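Local coordinates for protein probable WRKY transcription factor 52 (Arabidopsis thaliana, PDB 4C6S) that acts through this TIR domain and others in plant immunity, pairing with RPS4 to recognise bacterial effectors, and binds W-box DNA as a transcription factor, at residues 15-18 against 19-23; 105-108 against 109-113. One frame throughout, in Å; residues are numbered along the deposited sequence.

Interaction 1 (15-18 against 19-23); sequences EVRY and SFVSH
Val16 and Val21 meet where the short, weakly bonded helix of residues 14-17 gives way to helix 20-30, and the carbonyl of Val16 holds the junction together. Its oxygen accepts two backbone N-H groups. Val21 N reaches Val16 O at 3.1 Å with an N-H...O angle of 155°, nearly along the C=O axis, whereas Ser19 N lies 3.3 Å from Val16 O and well above the carbonyl plane. CB of Val21 also lies against this oxygen, 3.3 Å from Val16 O, beside the N-H that binds it. CG2 of Val16 touches CG2 of Val21 at 3.8 Å, the two side chains crossing at about a right angle. This is the tight part, and Val21 continues it onto Ile10 and Cys12 of strand 8-12 and Val37 of strand 35-39.

Arg17 and Tyr18 make the looser side. The Arg17 guanidinium brings NH1 only to 4.3 Å from CG1 of Val21, and the Tyr18 ring turns away from helix 20-30, one face covered by CG of Arg17. The turn from Ser19 to Ser22 is well bonded again. Ser19 stands at the N-cap position without a capping bond from its side chain. Its carbonyl oxygen accepts Ser22 N. It also accepts Ser22 OG, 2.8 Å from Ser19 O, in the carbonyl plane on a lone pair; with OG between its own backbone N and carbonyl carbon (chi1 74°), the hydroxyl turns back to Ser19 O. Ser22 OG also bonds to Ser129 N of the second subunit, and His23 stacks on His23 of that subunit. Backbone bonding at the start of this helix is thus coupled, through one hydroxyl, to the dimer interface.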
loop_
_atom_site.group_PDB
_atom_site.type_symbol
_atom_site.label_atom_id
_atom_site.label_comp_id
_atom_site.label_asym_id
_atom_site.label_seq_id
_atom_site.Cartn_x
_atom_site.Cartn_y
_atom_site.Cartn_z
ATOM N N GLU A 15 6.631 -8.729 -6.727
ATOM C CA GLU A 15 6.982 -8.033 -5.483
ATOM C C GLU A 15 5.970 -6.981 -5.018
ATOM O O GLU A 15 5.861 -6.715 -3.821
ATOM C CB GLU A 15 8.376 -7.391 -5.589
ATOM C CG GLU A 15 9.501 -8.336 -6.005
ATOM C CD GLU A 15 9.658 -8.474 -7.521
ATOM O OE1 GLU A 15 8.862 -9.206 -8.143
ATOM O OE2 GLU A 15 10.590 -7.860 -8.093
ATOM N N VAL A 16 5.236 -6.371 -5.945
ATOM C CA VAL A 16 4.252 -5.367 -5.549
ATOM C C VAL A 16 2.814 -5.784 -5.817
ATOM O O VAL A 16 1.885 -5.016 -5.555
ATOM C CB VAL A 16 4.533 -4.024 -6.233
ATOM C CG1 VAL A 16 5.898 -3.500 -5.809
ATOM C CG2 VAL A 16 4.468 -4.188 -7.754
ATOM N N ARG A 17 2.622 -7.004 -6.313
ATOM C CA ARG A 17 1.284 -7.514 -6.605
ATOM C C ARG A 17 0.318 -7.428 -5.409
ATOM O O ARG A 17 -0.846 -7.042 -5.561
ATOM C CB ARG A 17 1.397 -8.962 -7.084
ATOM C CG ARG A 17 0.078 -9.681 -7.219
ATOM C CD ARG A 17 -0.772 -9.075 -8.309
ATOM N NE ARG A 17 -2.118 -9.651 -8.353
ATOM C CZ ARG A 17 -3.178 -9.127 -7.736
ATOM N NH1 ARG A 17 -3.060 -8.000 -7.029
ATOM N NH2 ARG A 17 -4.359 -9.720 -7.833
ATOM N N TYR A 18 0.799 -7.772 -4.220
ATOM C CA TYR A 18 -0.104 -7.880 -3.069
ATOM C C TYR A 18 0.014 -6.682 -2.133
ATOM O O TYR A 18 -0.645 -6.635 -1.086
ATOM C CB TYR A 18 0.160 -9.176 -2.310
ATOM C CG TYR A 18 -0.198 -10.403 -3.106
ATOM C CD1 TYR A 18 -1.523 -10.716 -3.354
ATOM C CD2 TYR A 18 0.789 -11.221 -3.646
ATOM C CE1 TYR A 18 -1.868 -11.832 -4.094
ATOM C CE2 TYR A 18 0.453 -12.348 -4.389
ATOM C CZ TYR A 18 -0.876 -12.641 -4.608
ATOM O OH TYR A 18 -1.229 -13.752 -5.342
ATOM N N SER A 19 0.867 -5.735 -2.502
ATOM C CA SER A 19 1.033 -4.521 -1.715
ATOM C C SER A 19 0.495 -3.341 -2.512
ATOM O O SER A 19 -0.707 -3.228 -2.667
ATOM C CB SER A 19 2.487 -4.348 -1.255
ATOM O OG SER A 19 3.361 -4.368 -2.369
ATOM N N PHE A 20 1.359 -2.488 -3.053
ATOM C CA PHE A 20 0.918 -1.294 -3.794
ATOM C C PHE A 20 -0.170 -1.546 -4.847
ATOM O O PHE A 20 -1.164 -0.821 -4.907
ATOM C CB PHE A 20 2.126 -0.636 -4.482
ATOM C CG PHE A 20 1.767 0.550 -5.330
ATOM C CD1 PHE A 20 1.450 1.777 -4.741
ATOM C CD2 PHE A 20 1.749 0.445 -6.716
ATOM C CE1 PHE A 20 1.135 2.888 -5.543
ATOM C CE2 PHE A 20 1.431 1.549 -7.528
ATOM C CZ PHE A 20 1.115 2.769 -6.928
ATOM N N VAL A 21 0.022 -2.556 -5.687
ATOM C CA VAL A 21 -0.925 -2.812 -6.770
ATOM C C VAL A 21 -2.309 -3.181 -6.236
ATOM O O VAL A 21 -3.337 -2.860 -6.850
ATOM C CB VAL A 21 -0.371 -3.880 -7.726
ATOM C CG1 VAL A 21 -1.437 -4.391 -8.693
ATOM C CG2 VAL A 21 0.841 -3.295 -8.502
ATOM N N SER A 22 -2.354 -3.834 -5.077
ATOM C CA SER A 22 -3.658 -4.257 -4.555
ATOM C C SER A 22 -4.454 -3.003 -4.164
ATOM O O SER A 22 -5.678 -2.960 -4.308
ATOM C CB SER A 22 -3.522 -5.233 -3.381
ATOM O OG SER A 22 -3.117 -4.584 -2.189
ATOM N N HIS A 23 -3.755 -1.980 -3.690
ATOM C CA HIS A 23 -4.431 -0.739 -3.329
ATOM C C HIS A 23 -4.886 -0.012 -4.574
ATOM O O HIS A 23 -5.962 0.593 -4.581
ATOM C CB HIS A 23 -3.525 0.174 -2.494
ATOM C CG HIS A 23 -3.044 -0.461 -1.233
ATOM N ND1 HIS A 23 -3.865 -0.708 -0.157
ATOM C CD2 HIS A 23 -1.810 -0.900 -0.872
ATOM C CE1 HIS A 23 -3.163 -1.268 0.815
ATOM N NE2 HIS A 23 -1.908 -1.384 0.402
#

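Interaction 2 (105-108 against 109-113)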
loop_
_atom_site.group_PDB
_atom_site.type_symbol
_atom_site.label_atom_id
_atom_site.label_comp_id
_atom_site.label_asym_id
_atom_site.label_seq_id
_atom_site.Cartn_x
_atom_site.Cartn_y
_atom_site.Cartn_z
ATOM N N ASP A 105 16.124 8.936 -13.849
ATOM C CA ASP A 105 16.595 9.377 -15.165
ATOM C C ASP A 105 16.695 8.221 -16.158
ATOM O O ASP A 105 16.365 8.372 -17.340
ATOM C CB ASP A 105 17.951 10.064 -15.048
ATOM C CG ASP A 105 17.884 11.357 -14.267
ATOM O OD1 ASP A 105 16.777 11.926 -14.171
ATOM O OD2 ASP A 105 18.941 11.798 -13.762
ATOM N N GLN A 106 17.161 7.074 -15.677
ATOM C CA GLN A 106 17.237 5.873 -16.511
ATOM C C GLN A 106 15.875 5.418 -17.013
ATOM O O GLN A 106 15.719 5.063 -18.188
ATOM C CB GLN A 106 17.936 4.738 -15.746
ATOM C CG GLN A 106 19.394 5.020 -15.405
ATOM C CD GLN A 106 19.602 5.582 -14.009
ATOM O OE1 GLN A 106 18.769 6.328 -13.483
ATOM N NE2 GLN A 106 20.725 5.224 -13.398
ATOM N N TRP A 107 14.881 5.421 -16.133
ATOM C CA TRP A 107 13.541 5.008 -16.530
ATOM C C TRP A 107 12.863 6.030 -17.428
ATOM O O TRP A 107 12.137 5.664 -18.340
ATOM C CB TRP A 107 12.670 4.712 -15.304
ATOM C CG TRP A 107 12.800 3.294 -14.867
ATOM C CD1 TRP A 107 13.495 2.817 -13.791
ATOM C CD2 TRP A 107 12.267 2.149 -15.541
ATOM N NE1 TRP A 107 13.409 1.445 -13.743
ATOM C CE2 TRP A 107 12.656 1.011 -14.805
ATOM C CE3 TRP A 107 11.484 1.979 -16.686
ATOM C CZ2 TRP A 107 12.282 -0.286 -15.177
ATOM C CZ3 TRP A 107 11.114 0.694 -17.054
ATOM C CH2 TRP A 107 11.517 -0.419 -16.304
ATOM N N LEU A 108 13.102 7.313 -17.193
ATOM C CA LEU A 108 12.484 8.321 -18.061
ATOM C C LEU A 108 13.034 8.188 -19.488
ATOM O O LEU A 108 12.286 8.307 -20.470
ATOM C CB LEU A 108 12.710 9.728 -17.512
ATOM C CG LEU A 108 11.953 9.991 -16.211
ATOM C CD1 LEU A 108 12.215 11.407 -15.730
ATOM C CD2 LEU A 108 10.471 9.767 -16.420
ATOM N N SER A 109 14.330 7.906 -19.590
ATOM C CA SER A 109 14.970 7.668 -20.886
ATOM C C SER A 109 14.348 6.446 -21.548
ATOM O O SER A 109 13.982 6.473 -22.732
ATOM C CB SER A 109 16.472 7.455 -20.703
ATOM O OG SER A 109 17.093 7.169 -21.947
ATOM N N GLU A 110 14.236 5.373 -20.775
ATOM C CA GLU A 110 13.653 4.134 -21.266
ATOM C C GLU A 110 12.247 4.376 -21.798
ATOM O O GLU A 110 11.931 3.990 -22.927
ATOM C CB GLU A 110 13.632 3.082 -20.156
ATOM C CG GLU A 110 13.034 1.728 -20.578
ATOM C CD GLU A 110 13.965 0.889 -21.440
ATOM O OE1 GLU A 110 15.201 1.071 -21.367
ATOM O OE2 GLU A 110 13.456 0.024 -22.186
ATOM N N LEU A 111 11.403 5.034 -21.005
ATOM C CA LEU A 111 10.013 5.225 -21.424
ATOM C C LEU A 111 9.904 6.095 -22.679
ATOM O O LEU A 111 9.106 5.803 -23.569
ATOM C CB LEU A 111 9.158 5.783 -20.286
ATOM C CG LEU A 111 9.033 4.842 -19.093
ATOM C CD1 LEU A 111 8.223 5.506 -17.986
ATOM C CD2 LEU A 111 8.408 3.508 -19.487
ATOM N N ASP A 112 10.713 7.151 -22.748
ATOM C CA ASP A 112 10.755 7.993 -23.942
ATOM C C ASP A 112 11.126 7.180 -25.180
ATOM O O ASP A 112 10.530 7.351 -26.252
ATOM C CB ASP A 112 11.742 9.145 -23.759
ATOM C CG ASP A 112 11.945 9.936 -25.032
ATOM O OD1 ASP A 112 11.116 10.820 -25.325
ATOM O OD2 ASP A 112 12.929 9.664 -25.747
ATOM N N PHE A 113 12.102 6.288 -25.031
ATOM C CA PHE A 113 12.533 5.426 -26.136
ATOM C C PHE A 113 11.400 4.500 -26.587
ATOM O O PHE A 113 11.300 4.166 -27.773
ATOM C CB PHE A 113 13.761 4.613 -25.702
ATOM C CG PHE A 113 14.333 3.720 -26.778
ATOM C CD1 PHE A 113 15.028 4.257 -27.852
ATOM C CD2 PHE A 113 14.218 2.341 -26.678
ATOM C CE1 PHE A 113 15.584 3.434 -28.838
ATOM C CE2 PHE A 113 14.765 1.505 -27.658
ATOM C CZ PHE A 113 15.446 2.056 -28.733
#
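Trp107 O receives Leu111 N at 2.8 Å in one of four successive i to i+4 backbone hydrogen bonds, all close to straight, which run from Ser109, Glu110, Leu111 and Asp112 back to Asp105, Gln106, Trp107 and Leu108. From this regular alpha-helical frame the indole of Trp107 projects outward, with its CE3-CZ3 edge facing the following turn. Its six-membered ring meets the aliphatic part of Glu110, with CZ3 of Trp107 4.1 Å from CG of Glu110, and the ring and carboxylate planes stand 72° apart. The first torsion of Glu110, with CG anti to the backbone N, brings CG to the benzo ring, and the bend at chi2 then turns the carboxylate off toward a salt bridge with Arg114. Leu111 approaches the same ring differently: its CD2 lies at the edge, near the ring plane, 4.4 Å from CE3 of Trp107.

Helix 104-113 is the crossover of a beta-alpha-beta unit between strands 92-98 and 119-121 of the parallel TIR sheet, and Trp107, Leu108 and Leu111 form its inward side. All three reach Leu97, Leu108 and Leu111 also touch Ile119, and the indole extends to Leu64, Pro70 and Val73. The buried indole N-H of Trp107 is satisfied by the carbonyl of Cys68, which fixes the ring's polar end against the loop after strand 59-65. Nearer the backbone, CG of Leu111 packs 3.3 Å from Trp107 O, and CB of Asp112 lies 3.4 Å from Leu108 O.

In the fold
Interaction 1 precedes interaction 2 along the chain, and both belong to the same TIR domain, built round a parallel sheet with strand order 2-1-3-4-5. Their centres lie 23 Å apart and their nearest atoms about 11 Å apart, without touching. Residues 15-23 follow strand 8-12 and pack on strands 8-12 and 35-39, towards one edge of the sheet; residues 105-113 follow strand 92-98 and pack on strands 59-65, 92-98 and 119-121, towards the other. In the two-chain assembly, interaction 1 borders the second subunit, consistent with the domain's role in homo- and heterodimerization, whereas no other chain of the assembly touches interaction 2.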